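3-oxosteroid 1-dehydrogenase (Sterolibacterium denitrificans, PDB 7P18) probably catalyses the FAD-dependent introduction of a double bond at the delta-1 position of 3-oxosteroids, with electrons passed on to an acceptor. Local coordinates at residues Glu37-Tyr42 with Asn148-Tyr153; Gly43-Val48 with Ala294-Asn299; Asn58-Ile63 with Tyr109-Arg114. All coordinates share one frame; numbering follows the deposited sequence. Where two conformers were deposited one is given.

Contact 1: residues Glu37-Tyr42 with Asn148-Tyr153. With FAD (flavin-adenine dinucleotide), chain C.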
loop_
_atom_site.group_PDB
_atom_site.type_symbol
_atom_site.label_atom_id
_atom_site.label_comp_id
_atom_site.label_asym_id
_atom_site.label_seq_id
_atom_site.Cartn_x
_atom_site.Cartn_y
_atom_site.Cartn_z
ATOM N N GLU A 37 -20.077 -4.066 -1.927
ATOM C CA GLU A 37 -18.756 -4.693 -2.208
ATOM C C GLU A 37 -18.919 -5.728 -3.342
ATOM O O GLU A 37 -19.835 -6.579 -3.233
ATOM C CB GLU A 37 -18.193 -5.318 -0.926
ATOM C CG GLU A 37 -16.994 -6.251 -1.159
ATOM C CD GLU A 37 -15.811 -5.642 -1.859
ATOM O OE1 GLU A 37 -15.484 -4.459 -1.524
ATOM O OE2 GLU A 37 -15.205 -6.341 -2.726
ATOM N N LYS A 38 -18.102 -5.603 -4.390
ATOM C CA LYS A 38 -18.080 -6.457 -5.607
ATOM C C LYS A 38 -17.806 -7.906 -5.190
ATOM O O LYS A 38 -18.523 -8.779 -5.690
ATOM C CB LYS A 38 -17.051 -5.929 -6.609
ATOM C CG LYS A 38 -16.617 -6.829 -7.772
ATOM C CD LYS A 38 -15.688 -5.988 -8.633
ATOM C CE LYS A 38 -15.004 -6.707 -9.747
ATOM N NZ LYS A 38 -14.354 -5.757 -10.659
ATOM N N SER A 39 -16.860 -8.130 -4.277
ATOM C CA SER A 39 -16.251 -9.463 -4.045
ATOM C C SER A 39 -16.965 -10.146 -2.884
ATOM O O SER A 39 -17.880 -9.556 -2.283
ATOM C CB SER A 39 -14.756 -9.377 -3.842
ATOM O OG SER A 39 -14.442 -9.102 -2.496
ATOM N N ASP A 40 -16.511 -11.354 -2.569
ATOM C CA ASP A 40 -17.037 -12.224 -1.486
ATOM C C ASP A 40 -16.421 -11.808 -0.154
ATOM O O ASP A 40 -16.831 -12.373 0.860
ATOM C CB ASP A 40 -16.720 -13.705 -1.777
ATOM C CG ASP A 40 -15.247 -13.993 -1.999
ATOM O OD1 ASP A 40 -14.592 -13.275 -2.803
ATOM O OD2 ASP A 40 -14.739 -14.910 -1.356
ATOM N N LYS A 41 -15.474 -10.848 -0.146
ATOM C CA LYS A 41 -14.768 -10.427 1.098
ATOM C C LYS A 41 -14.824 -8.890 1.218
ATOM O O LYS A 41 -14.845 -8.238 0.177
ATOM C CB LYS A 41 -13.306 -10.868 1.098
ATOM C CG LYS A 41 -13.027 -12.355 0.879
ATOM C CD LYS A 41 -13.458 -13.231 2.048
ATOM C CE LYS A 41 -13.287 -14.721 1.785
ATOM N NZ LYS A 41 -13.884 -15.512 2.895
ATOM N N TYR A 42 -14.830 -8.350 2.438
ATOM C CA TYR A 42 -14.689 -6.885 2.687
ATOM C C TYR A 42 -13.209 -6.561 2.943
ATOM O O TYR A 42 -12.451 -7.449 3.402
ATOM C CB TYR A 42 -15.573 -6.390 3.830
ATOM C CG TYR A 42 -15.380 -7.070 5.157
ATOM C CD1 TYR A 42 -14.377 -6.666 6.019
ATOM C CD2 TYR A 42 -16.201 -8.120 5.557
ATOM C CE1 TYR A 42 -14.186 -7.287 7.235
ATOM C CE2 TYR A 42 -16.013 -8.748 6.779
ATOM C CZ TYR A 42 -15.005 -8.327 7.617
ATOM O OH TYR A 42 -14.804 -8.903 8.824
ATOM N N ASN A 148 -15.811 -13.315 6.562
ATOM C CA ASN A 148 -15.868 -12.498 5.320
ATOM C C ASN A 148 -14.745 -11.451 5.240
ATOM O O ASN A 148 -14.722 -10.702 4.234
ATOM C CB ASN A 148 -17.251 -11.863 5.201
ATOM C CG ASN A 148 -18.345 -12.907 5.094
ATOM O OD1 ASN A 148 -18.193 -13.891 4.360
ATOM N ND2 ASN A 148 -19.448 -12.663 5.794
ATOM N N LEU A 149 -13.817 -11.422 6.201
ATOM C CA LEU A 149 -12.612 -10.545 6.145
ATOM C C LEU A 149 -11.667 -11.058 5.055
ATOM O O LEU A 149 -11.341 -12.290 5.046
ATOM C CB LEU A 149 -11.929 -10.528 7.515
ATOM C CG LEU A 149 -10.570 -9.822 7.616
ATOM C CD1 LEU A 149 -10.671 -8.336 7.303
ATOM C CD2 LEU A 149 -9.986 -10.005 9.003
ATOM N N ARG A 150 -11.218 -10.170 4.170
ATOM C CA ARG A 150 -10.093 -10.485 3.245
ATOM C C ARG A 150 -8.849 -10.711 4.095
ATOM O O ARG A 150 -8.481 -9.780 4.848
ATOM C CB ARG A 150 -9.863 -9.392 2.196
ATOM C CG ARG A 150 -8.795 -9.765 1.174
ATOM C CD ARG A 150 -8.836 -8.883 -0.060
ATOM N NE ARG A 150 -10.121 -8.991 -0.746
ATOM C CZ ARG A 150 -10.434 -9.981 -1.596
ATOM N NH1 ARG A 150 -9.552 -10.945 -1.833
ATOM N NH2 ARG A 150 -11.627 -10.036 -2.163
ATOM N N MET A 151 -8.241 -11.903 4.061
ATOM C CA MET A 151 -7.237 -12.275 5.087
ATOM C C MET A 151 -5.853 -11.799 4.667
ATOM O O MET A 151 -5.533 -11.761 3.456
ATOM C CB MET A 151 -7.232 -13.780 5.368
ATOM C CG MET A 151 -8.545 -14.270 5.933
ATOM S SD MET A 151 -9.045 -13.596 7.535
ATOM C CE MET A 151 -7.619 -14.000 8.524
ATOM N N ALA A 152 -5.059 -11.436 5.659
ATOM C CA ALA A 152 -3.659 -10.995 5.516
ATOM C C ALA A 152 -2.883 -12.055 4.727
ATOM O O ALA A 152 -3.087 -13.269 4.954
ATOM C CB ALA A 152 -3.042 -10.740 6.876
ATOM N N TYR A 153 -2.013 -11.600 3.835
ATOM C CA TYR A 153 -0.985 -12.435 3.164
ATOM C C TYR A 153 -0.074 -13.050 4.244
ATOM O O TYR A 153 0.310 -12.360 5.209
ATOM C CB TYR A 153 -0.222 -11.597 2.146
ATOM C CG TYR A 153 -1.017 -10.985 1.012
ATOM C CD1 TYR A 153 -2.088 -11.632 0.402
ATOM C CD2 TYR A 153 -0.634 -9.758 0.487
ATOM C CE1 TYR A 153 -2.763 -11.072 -0.678
ATOM C CE2 TYR A 153 -1.295 -9.192 -0.591
ATOM C CZ TYR A 153 -2.366 -9.847 -1.178
ATOM O OH TYR A 153 -2.979 -9.260 -2.264
HETATM P PA FAD C . -9.164 -1.087 -1.849
HETATM O O1A FAD C . -8.612 -1.150 -0.471
HETATM O O2A FAD C . -8.572 -2.123 -2.767
HETATM O O5B FAD C . -10.734 -1.263 -1.735
HETATM C C5B FAD C . -11.533 -1.215 -2.947
HETATM C C4B FAD C . -12.671 -2.177 -2.793
HETATM O O4B FAD C . -13.660 -1.901 -3.822
HETATM C C3B FAD C . -12.308 -3.671 -2.932
HETATM O O3B FAD C . -12.825 -4.429 -1.844
HETATM C C2B FAD C . -12.930 -4.064 -4.275
HETATM O O2B FAD C . -13.205 -5.455 -4.373
HETATM C C1B FAD C . -14.124 -3.114 -4.354
HETATM N N9A FAD C . -14.647 -2.896 -5.704
HETATM C C8A FAD C . -13.974 -2.861 -6.893
HETATM N N7A FAD C . -14.788 -2.742 -7.938
HETATM C C5A FAD C . -16.058 -2.648 -7.382
HETATM C C6A FAD C . -17.342 -2.497 -7.949
HETATM N N6A FAD C . -17.587 -2.475 -9.265
HETATM N N1A FAD C . -18.390 -2.441 -7.101
HETATM C C2A FAD C . -18.153 -2.508 -5.788
HETATM N N3A FAD C . -17.003 -2.725 -5.141
HETATM C C4A FAD C . -15.979 -2.755 -6.013
HETATM N N1 FAD C . -0.730 1.968 1.526
HETATM C C2 FAD C . -0.557 2.737 2.625
HETATM O O2 FAD C . -0.841 3.949 2.607
HETATM N N3 FAD C . -0.110 2.225 3.776
HETATM C C4 FAD C . 0.464 0.973 3.852
HETATM O O4 FAD C . 0.753 0.529 4.958
HETATM C C4X FAD C . 0.342 0.127 2.716
HETATM N N5 FAD C . 0.844 -1.096 2.758
HETATM C C5X FAD C . 0.637 -1.907 1.667
HETATM C C6 FAD C . 1.077 -3.250 1.721
HETATM C C7 FAD C . 0.778 -4.153 0.710
HETATM C C7M FAD C . 1.233 -5.595 0.802
HETATM C C8 FAD C . -0.027 -3.732 -0.363
HETATM C C8M FAD C . -0.396 -4.704 -1.470
HETATM C C9 FAD C . -0.392 -2.404 -0.469
HETATM C C9A FAD C . -0.122 -1.477 0.556
HETATM N N10 FAD C . -0.498 -0.126 0.486
HETATM C C10 FAD C . -0.307 0.716 1.575
HETATM C "C1'" FAD C . -1.335 0.363 -0.615
HETATM C "C2'" FAD C . -2.819 0.341 -0.188
HETATM O "O2'" FAD C . -3.233 -0.937 0.293
HETATM C "C3'" FAD C . -3.771 0.791 -1.309
HETATM O "O3'" FAD C . -3.227 1.879 -2.060
HETATM C "C4'" FAD C . -5.137 1.128 -0.751
HETATM O "O4'" FAD C . -5.590 0.009 -0.001
HETATM C "C5'" FAD C . -6.162 1.497 -1.803
HETATM O "O5'" FAD C . -7.407 1.676 -1.102
HETATM P P FAD C . -8.766 1.823 -1.914
HETATM O O1P FAD C . -9.766 1.952 -0.847
HETATM O O2P FAD C . -8.671 2.776 -3.019
HETATM O O3P FAD C . -8.955 0.340 -2.580
HETATM O O HOH W 1 -16.616 -14.766 2.542
HETATM O O HOH W 2 -12.003 -12.457 -3.568
HETATM O O HOH W 3 -12.442 -7.163 -0.596
HETATM O O HOH W 4 -11.990 -14.833 4.977
#
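Asn148 O and Leu149 CA lie over one face of the Tyr42 ring, Leu149 CA offset toward the rim in a CH-pi contact 3.9 Å from the centroid of the Tyr42 ring, while Arg217 adds a cation-pi contact. The Arg150 guanidinium carries the aliphatic start of Lys41 over one face, and at its edge NH2 donates to Ser39 OG, 3.0 Å away and only 5° out of the guanidinium plane, on a bent line. Two waters share that plane: water 2 accepts from Arg150 NH2 and donates to Asp40 OD1, and water 3 accepts from Arg150 NE, donates to Lys41 O and is hydrogen-bonded to FAD O3B. Glu37, just after strand 33-36 of the Rossmann-type parallel sheet, belongs to the FAD site and receives both ribose hydroxyls, O3B on OE1 and O2B on OE2, each at 2.7 Å; a carboxylate suits two neighbouring donors. Ser39 OG, in an ST turn, accepts from Lys41 N. The backbones form a single beta bridge: Tyr42 N donates to Asn148 O at 3.0 Å, and Arg150 N to Tyr42 O at 3.1 Å. Lys41 bends at chi2 (-70°), which carries its chain along the Asn148 and Leu149 carbonyls; NZ is held by Ala147 O and waters 1 and 4.

Contact 2: residues Gly43-Val48 with Ala294-Asn299. With FAD (flavin-adenine dinucleotide), chain C.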
loop_
_atom_site.group_PDB
_atom_site.type_symbol
_atom_site.label_atom_id
_atom_site.label_comp_id
_atom_site.label_asym_id
_atom_site.label_seq_id
_atom_site.Cartn_x
_atom_site.Cartn_y
_atom_site.Cartn_z
ATOM N N GLY A 43 -12.804 -5.322 2.643
ATOM C CA GLY A 43 -11.478 -4.807 3.038
ATOM C C GLY A 43 -10.574 -4.510 1.871
ATOM O O GLY A 43 -9.757 -3.593 2.016
ATOM N N GLY A 44 -10.709 -5.212 0.737
ATOM C CA GLY A 44 -9.922 -4.923 -0.483
ATOM C C GLY A 44 -8.421 -4.917 -0.241
ATOM O O GLY A 44 -7.958 -5.628 0.672
ATOM N N THR A 45 -7.667 -4.130 -1.011
ATOM C CA THR A 45 -6.184 -4.030 -0.850
ATOM C C THR A 45 -5.887 -3.535 0.561
ATOM O O THR A 45 -4.861 -3.922 1.132
ATOM C CB THR A 45 -5.545 -3.105 -1.887
ATOM O OG1 THR A 45 -6.103 -3.334 -3.191
ATOM C CG2 THR A 45 -4.045 -3.270 -1.908
ATOM N N SER A 46 -6.779 -2.704 1.111
ATOM C CA SER A 46 -6.580 -2.096 2.443
ATOM C C SER A 46 -6.307 -3.232 3.446
ATOM O O SER A 46 -5.372 -3.132 4.271
ATOM C CB SER A 46 -7.809 -1.253 2.786
ATOM O OG SER A 46 -8.020 -0.211 1.833
ATOM N N ALA A 47 -7.092 -4.301 3.356
ATOM C CA ALA A 47 -7.047 -5.434 4.308
ATOM C C ALA A 47 -5.700 -6.164 4.253
ATOM O O ALA A 47 -5.299 -6.712 5.297
ATOM C CB ALA A 47 -8.203 -6.354 4.026
ATOM N N VAL A 48 -5.034 -6.197 3.092
ATOM C CA VAL A 48 -3.763 -6.947 2.898
ATOM C C VAL A 48 -2.563 -6.002 2.996
ATOM O O VAL A 48 -1.449 -6.420 2.689
ATOM C CB VAL A 48 -3.803 -7.764 1.583
ATOM C CG1 VAL A 48 -4.959 -8.745 1.599
ATOM C CG2 VAL A 48 -3.834 -6.908 0.338
ATOM N N ALA A 294 0.596 -6.586 -6.726
ATOM C CA ALA A 294 0.559 -7.155 -5.366
ATOM C C ALA A 294 -0.860 -7.099 -4.794
ATOM O O ALA A 294 -1.049 -7.524 -3.685
ATOM C CB ALA A 294 1.524 -6.388 -4.491
ATOM N N THR A 295 -1.840 -6.615 -5.552
ATOM C CA THR A 295 -3.204 -6.357 -5.057
ATOM C C THR A 295 -4.065 -7.605 -5.151
ATOM O O THR A 295 -3.737 -8.557 -5.889
ATOM C CB THR A 295 -3.885 -5.253 -5.867
ATOM O OG1 THR A 295 -3.929 -5.671 -7.246
ATOM C CG2 THR A 295 -3.138 -3.935 -5.749
ATOM N N PRO A 296 -5.224 -7.599 -4.473
ATOM C CA PRO A 296 -6.256 -8.594 -4.736
ATOM C C PRO A 296 -6.823 -8.484 -6.157
ATOM O O PRO A 296 -6.413 -7.650 -6.959
ATOM C CB PRO A 296 -7.318 -8.324 -3.660
ATOM C CG PRO A 296 -6.566 -7.569 -2.579
ATOM C CD PRO A 296 -5.558 -6.742 -3.334
ATOM N N PRO A 297 -7.765 -9.378 -6.541
ATOM C CA PRO A 297 -8.136 -9.512 -7.952
ATOM C C PRO A 297 -9.018 -8.419 -8.595
ATOM O O PRO A 297 -9.082 -8.385 -9.799
ATOM C CB PRO A 297 -8.906 -10.851 -7.953
ATOM C CG PRO A 297 -8.475 -11.556 -6.701
ATOM C CD PRO A 297 -8.310 -10.450 -5.685
ATOM N N HIS A 298 -9.852 -7.737 -7.802
ATOM C CA HIS A 298 -11.016 -6.994 -8.377
ATOM C C HIS A 298 -10.853 -5.552 -8.885
ATOM O O HIS A 298 -11.680 -5.174 -9.739
ATOM C CB HIS A 298 -12.209 -7.083 -7.413
ATOM C CG HIS A 298 -12.358 -8.418 -6.763
ATOM N ND1 HIS A 298 -12.838 -9.521 -7.443
ATOM C CD2 HIS A 298 -12.094 -8.834 -5.505
ATOM C CE1 HIS A 298 -12.863 -10.559 -6.632
ATOM N NE2 HIS A 298 -12.411 -10.163 -5.437
ATOM N N ASN A 299 -9.886 -4.763 -8.426
ATOM C CA ASN A 299 -9.907 -3.334 -8.853
ATOM C C ASN A 299 -9.658 -3.251 -10.359
ATOM O O ASN A 299 -8.496 -3.246 -10.792
ATOM C CB ASN A 299 -8.945 -2.471 -8.023
ATOM C CG ASN A 299 -9.233 -2.549 -6.548
ATOM O OD1 ASN A 299 -10.314 -3.022 -6.127
ATOM N ND2 ASN A 299 -8.279 -2.088 -5.755
HETATM P PA FAD C . -9.164 -1.087 -1.849
HETATM O O1A FAD C . -8.612 -1.150 -0.471
HETATM O O2A FAD C . -8.572 -2.123 -2.767
HETATM O O5B FAD C . -10.734 -1.263 -1.735
HETATM C C5B FAD C . -11.533 -1.215 -2.947
HETATM C C4B FAD C . -12.671 -2.177 -2.793
HETATM O O4B FAD C . -13.660 -1.901 -3.822
HETATM C C3B FAD C . -12.308 -3.671 -2.932
HETATM O O3B FAD C . -12.825 -4.429 -1.844
HETATM C C2B FAD C . -12.930 -4.064 -4.275
HETATM O O2B FAD C . -13.205 -5.455 -4.373
HETATM C C1B FAD C . -14.124 -3.114 -4.354
HETATM N N9A FAD C . -14.647 -2.896 -5.704
HETATM C C8A FAD C . -13.974 -2.861 -6.893
HETATM N N7A FAD C . -14.788 -2.742 -7.938
HETATM C C5A FAD C . -16.058 -2.648 -7.382
HETATM C C6A FAD C . -17.342 -2.497 -7.949
HETATM N N6A FAD C . -17.587 -2.475 -9.265
HETATM N N1A FAD C . -18.390 -2.441 -7.101
HETATM C C2A FAD C . -18.153 -2.508 -5.788
HETATM N N3A FAD C . -17.003 -2.725 -5.141
HETATM C C4A FAD C . -15.979 -2.755 -6.013
HETATM N N1 FAD C . -0.730 1.968 1.526
HETATM C C2 FAD C . -0.557 2.737 2.625
HETATM O O2 FAD C . -0.841 3.949 2.607
HETATM N N3 FAD C . -0.110 2.225 3.776
HETATM C C4 FAD C . 0.464 0.973 3.852
HETATM O O4 FAD C . 0.753 0.529 4.958
HETATM C C4X FAD C . 0.342 0.127 2.716
HETATM N N5 FAD C . 0.844 -1.096 2.758
HETATM C C5X FAD C . 0.637 -1.907 1.667
HETATM C C6 FAD C . 1.077 -3.250 1.721
HETATM C C7 FAD C . 0.778 -4.153 0.710
HETATM C C7M FAD C . 1.233 -5.595 0.802
HETATM C C8 FAD C . -0.027 -3.732 -0.363
HETATM C C8M FAD C . -0.396 -4.704 -1.470
HETATM C C9 FAD C . -0.392 -2.404 -0.469
HETATM C C9A FAD C . -0.122 -1.477 0.556
HETATM N N10 FAD C . -0.498 -0.126 0.486
HETATM C C10 FAD C . -0.307 0.716 1.575
HETATM C "C1'" FAD C . -1.335 0.363 -0.615
HETATM C "C2'" FAD C . -2.819 0.341 -0.188
HETATM O "O2'" FAD C . -3.233 -0.937 0.293
HETATM C "C3'" FAD C . -3.771 0.791 -1.309
HETATM O "O3'" FAD C . -3.227 1.879 -2.060
HETATM C "C4'" FAD C . -5.137 1.128 -0.751
HETATM O "O4'" FAD C . -5.590 0.009 -0.001
HETATM C "C5'" FAD C . -6.162 1.497 -1.803
HETATM O "O5'" FAD C . -7.407 1.676 -1.102
HETATM P P FAD C . -8.766 1.823 -1.914
HETATM O O1P FAD C . -9.766 1.952 -0.847
HETATM O O2P FAD C . -8.671 2.776 -3.019
HETATM O O3P FAD C . -8.955 0.340 -2.580
#
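Thr45 and Asn299 meet around one phosphate oxygen of FAD, and there the contact is tight. O2A is gripped by three donors: Thr45 N at 2.8 Å, Thr45 OG1 at 2.8 Å and, from the other segment, Asn299 ND2 at 3.0 Å, whose N-H points almost straight at the oxygen (178°). Thr45 can give two of these because its OG1 sits beside its own backbone N (chi1 -43°). Asn299 ND2 is also hydrogen-bonded to Glu274 OE2, a second hold that probably limits rotation of the amide. The second oxygen, O1A, is held by Ser46 N and by Ser46 OG, the latter at 2.6 Å; the same OG accepts from FAD O4' at 3.1 Å, a double role that suits a hydroxyl. The backbone donors lie at the start of the short, weakly bonded helix 44-47. Glycine suits Gly44, since a CB there would run into FAD O5B, and Gly43, whose phi of 115° would jam one against the preceding carbonyl O. Pro296 packs closely too, slanting across Thr45 with its CD 3.5 Å from Thr45 OG1, and a rigid ring fills this place without adding a rival donor.

The far side is looser. Val48 CG2 comes only to 4.1 Å from Pro296 CG, tip to tip, and beyond Pro296 the second segment turns outward to the exposed Pro297. The two segments are thus joined largely through the cofactor: the donors named here are neutral, so they probably stabilise the phosphate's charge by hydrogen bonds and do not neutralise it.

Contact 3: residues Asn58-Ile63 with Tyr109-Arg114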
loop_
_atom_site.group_PDB
_atom_site.type_symbol
_atom_site.label_atom_id
_atom_site.label_comp_id
_atom_site.label_asym_id
_atom_site.label_seq_id
_atom_site.Cartn_x
_atom_site.Cartn_y
_atom_site.Cartn_z
ATOM N N ASN A 58 0.106 14.820 13.966
ATOM C CA ASN A 58 -0.881 14.076 14.800
ATOM C C ASN A 58 -0.544 14.367 16.279
ATOM O O ASN A 58 0.651 14.657 16.614
ATOM C CB ASN A 58 -0.932 12.586 14.456
ATOM C CG ASN A 58 0.309 11.830 14.837
ATOM O OD1 ASN A 58 0.516 11.578 16.030
ATOM N ND2 ASN A 58 1.152 11.486 13.852
ATOM N N SER A 59 -1.565 14.199 17.135
ATOM C CA SER A 59 -1.570 14.555 18.579
ATOM C C SER A 59 -0.618 13.673 19.395
ATOM O O SER A 59 -0.369 14.007 20.563
ATOM C CB SER A 59 -2.987 14.487 19.127
ATOM O OG SER A 59 -3.443 13.132 19.221
ATOM N N GLN A 60 -0.156 12.542 18.851
ATOM C CA GLN A 60 0.575 11.492 19.592
ATOM C C GLN A 60 2.065 11.577 19.308
ATOM O O GLN A 60 2.841 10.757 19.833
ATOM C CB GLN A 60 -0.046 10.125 19.291
ATOM C CG GLN A 60 -1.498 10.011 19.757
ATOM C CD GLN A 60 -2.112 8.719 19.272
ATOM O OE1 GLN A 60 -1.658 7.622 19.646
ATOM N NE2 GLN A 60 -3.083 8.857 18.393
ATOM N N MET A 61 2.511 12.550 18.515
ATOM C CA MET A 61 3.934 12.627 18.148
ATOM C C MET A 61 4.827 12.933 19.371
ATOM O O MET A 61 4.437 13.765 20.196
ATOM C CB MET A 61 4.138 13.648 17.027
ATOM C CG MET A 61 3.620 13.146 15.696
ATOM S SD MET A 61 3.780 14.353 14.362
ATOM C CE MET A 61 5.517 14.177 13.995
ATOM N N GLN A 62 5.998 12.337 19.431
ATOM C CA GLN A 62 7.029 12.590 20.480
ATOM C C GLN A 62 7.959 13.738 20.083
ATOM O O GLN A 62 8.695 14.211 20.950
ATOM C CB GLN A 62 7.877 11.347 20.727
ATOM C CG GLN A 62 7.058 10.229 21.311
ATOM C CD GLN A 62 7.764 8.906 21.477
ATOM O OE1 GLN A 62 7.232 7.973 22.088
ATOM N NE2 GLN A 62 8.949 8.769 20.912
ATOM N N ILE A 63 7.918 14.189 18.826
ATOM C CA ILE A 63 8.721 15.331 18.340
ATOM C C ILE A 63 7.776 16.425 17.842
ATOM O O ILE A 63 6.575 16.170 17.585
ATOM C CB ILE A 63 9.728 14.879 17.277
ATOM C CG1 ILE A 63 9.040 14.271 16.042
ATOM C CG2 ILE A 63 10.750 13.939 17.894
ATOM C CD1 ILE A 63 9.980 14.092 14.879
ATOM N N TYR A 109 -5.123 3.792 16.530
ATOM C CA TYR A 109 -3.902 4.185 15.789
ATOM C C TYR A 109 -2.921 4.837 16.754
ATOM O O TYR A 109 -3.370 5.638 17.597
ATOM C CB TYR A 109 -4.209 5.119 14.614
ATOM C CG TYR A 109 -4.486 4.346 13.344
ATOM C CD1 TYR A 109 -5.745 3.839 13.064
ATOM C CD2 TYR A 109 -3.452 4.040 12.471
ATOM C CE1 TYR A 109 -5.990 3.050 11.954
ATOM C CE2 TYR A 109 -3.683 3.283 11.320
ATOM C CZ TYR A 109 -4.939 2.766 11.078
ATOM O OH TYR A 109 -5.177 2.000 9.963
ATOM N N PHE A 110 -1.639 4.561 16.570
ATOM C CA PHE A 110 -0.538 5.196 17.330
ATOM C C PHE A 110 0.623 5.439 16.372
ATOM O O PHE A 110 0.710 4.797 15.314
ATOM C CB PHE A 110 -0.128 4.316 18.522
ATOM C CG PHE A 110 0.453 2.979 18.137
ATOM C CD1 PHE A 110 -0.370 1.918 17.781
ATOM C CD2 PHE A 110 1.810 2.783 18.104
ATOM C CE1 PHE A 110 0.166 0.691 17.415
ATOM C CE2 PHE A 110 2.350 1.572 17.709
ATOM C CZ PHE A 110 1.533 0.517 17.393
ATOM N N PRO A 111 1.563 6.346 16.693
ATOM C CA PRO A 111 2.639 6.682 15.763
ATOM C C PRO A 111 3.720 5.598 15.678
ATOM O O PRO A 111 4.008 4.952 16.688
ATOM C CB PRO A 111 3.283 7.970 16.327
ATOM C CG PRO A 111 2.232 8.486 17.312
ATOM C CD PRO A 111 1.593 7.218 17.887
ATOM N N CYS A 112 4.282 5.425 14.482
ATOM C CA CYS A 112 5.580 4.750 14.264
ATOM C C CYS A 112 6.701 5.774 14.492
ATOM O O CYS A 112 7.116 6.483 13.543
ATOM C CB CYS A 112 5.628 4.118 12.885
ATOM S SG CYS A 112 4.285 2.936 12.614
ATOM N N HIS A 113 7.163 5.880 15.741
ATOM C CA HIS A 113 7.988 7.007 16.239
ATOM C C HIS A 113 9.307 7.113 15.476
ATOM O O HIS A 113 9.850 8.252 15.348
ATOM C CB HIS A 113 8.230 6.879 17.763
ATOM C CG HIS A 113 6.960 6.886 18.542
ATOM N ND1 HIS A 113 6.193 8.032 18.675
ATOM C CD2 HIS A 113 6.332 5.922 19.250
ATOM C CE1 HIS A 113 5.130 7.776 19.388
ATOM N NE2 HIS A 113 5.181 6.473 19.750
ATOM N N ARG A 114 9.829 5.990 14.996
ATOM C CA ARG A 114 11.178 5.970 14.357
ATOM C C ARG A 114 11.092 5.878 12.830
ATOM O O ARG A 114 12.162 5.772 12.177
ATOM C CB ARG A 114 11.982 4.789 14.915
ATOM C CG ARG A 114 12.208 4.842 16.417
ATOM C CD ARG A 114 12.711 3.492 16.926
ATOM N NE ARG A 114 13.964 3.151 16.274
ATOM C CZ ARG A 114 14.454 1.927 16.150
ATOM N NH1 ARG A 114 13.832 0.885 16.685
ATOM N NH2 ARG A 114 15.597 1.765 15.505
HETATM O O HOH W 5 6.726 10.592 17.358
#
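Strand 109-111, which pairs antiparallel with strand 131-138, is flanked on one side by a type I beta turn, Asn58 to Met61, and the central meeting is that of Gln60 with Pro111. The turn is also an Asx turn: Asn58 OD1 accepts from Gln60 N at 3.1 Å, in its carbonyl plane and on a lone pair, while ND2 is taken by the carbonyls of Ile55 and Gly129. An asparagine suits the place because one short amide serves both sides.

Pro111 presents its ring to the turn, with CG 3.4 Å from Gln60 CB and 3.8 Å from Asn58 OD1. Proline is well placed here, since it offers an apolar ring and brings no backbone N-H to this side. The Gln60 chain runs out extended beside the strand, and its amide gives Tyr109 O a weak hydrogen bond from NE2 at 3.3 Å.

At the exposed end, the Gln62 amide lies flat on one face of the His113 ring, planes 6° apart, with Gln62 OE1 over the centre of the ring and Gln62 CD 3.3 Å from His113 ND1; Pro111 O lies over the opposite face, toward the rim. Flat groups suit this stack, as an imidazole fits between an amide and a carbonyl. With an alanine in place of His113, the Gln62 amide would probably lose the surface it stacks on and be set free to turn, and water 5 would lose a partner. At the ring's edge, water 5 bridges His113 ND1, at 2.9 Å, and Gln62 N, from which it accepts at 2.8 Å.

Contacts 1 and 2 are parts of one site. Their first segments follow each other in the run from strand 33-36 into helix 44-47, both touch FAD, and Lys38 NZ reaches His298 O at 2.9 Å. Contact 1 works at the ribose with a carboxylate, a guanidinium and waters, and is partly buried; contact 2, the more deeply buried, works at the phosphate with neutral donors, a proline packing behind them on Thr45. Contact 3 lies apart, its centre about 29 Å from that of contact 1 and about 27 Å from that of contact 2. It joins a turn to a strand nearer the surface, through stacking, apolar packing and a weak bond, and touches no cofactor.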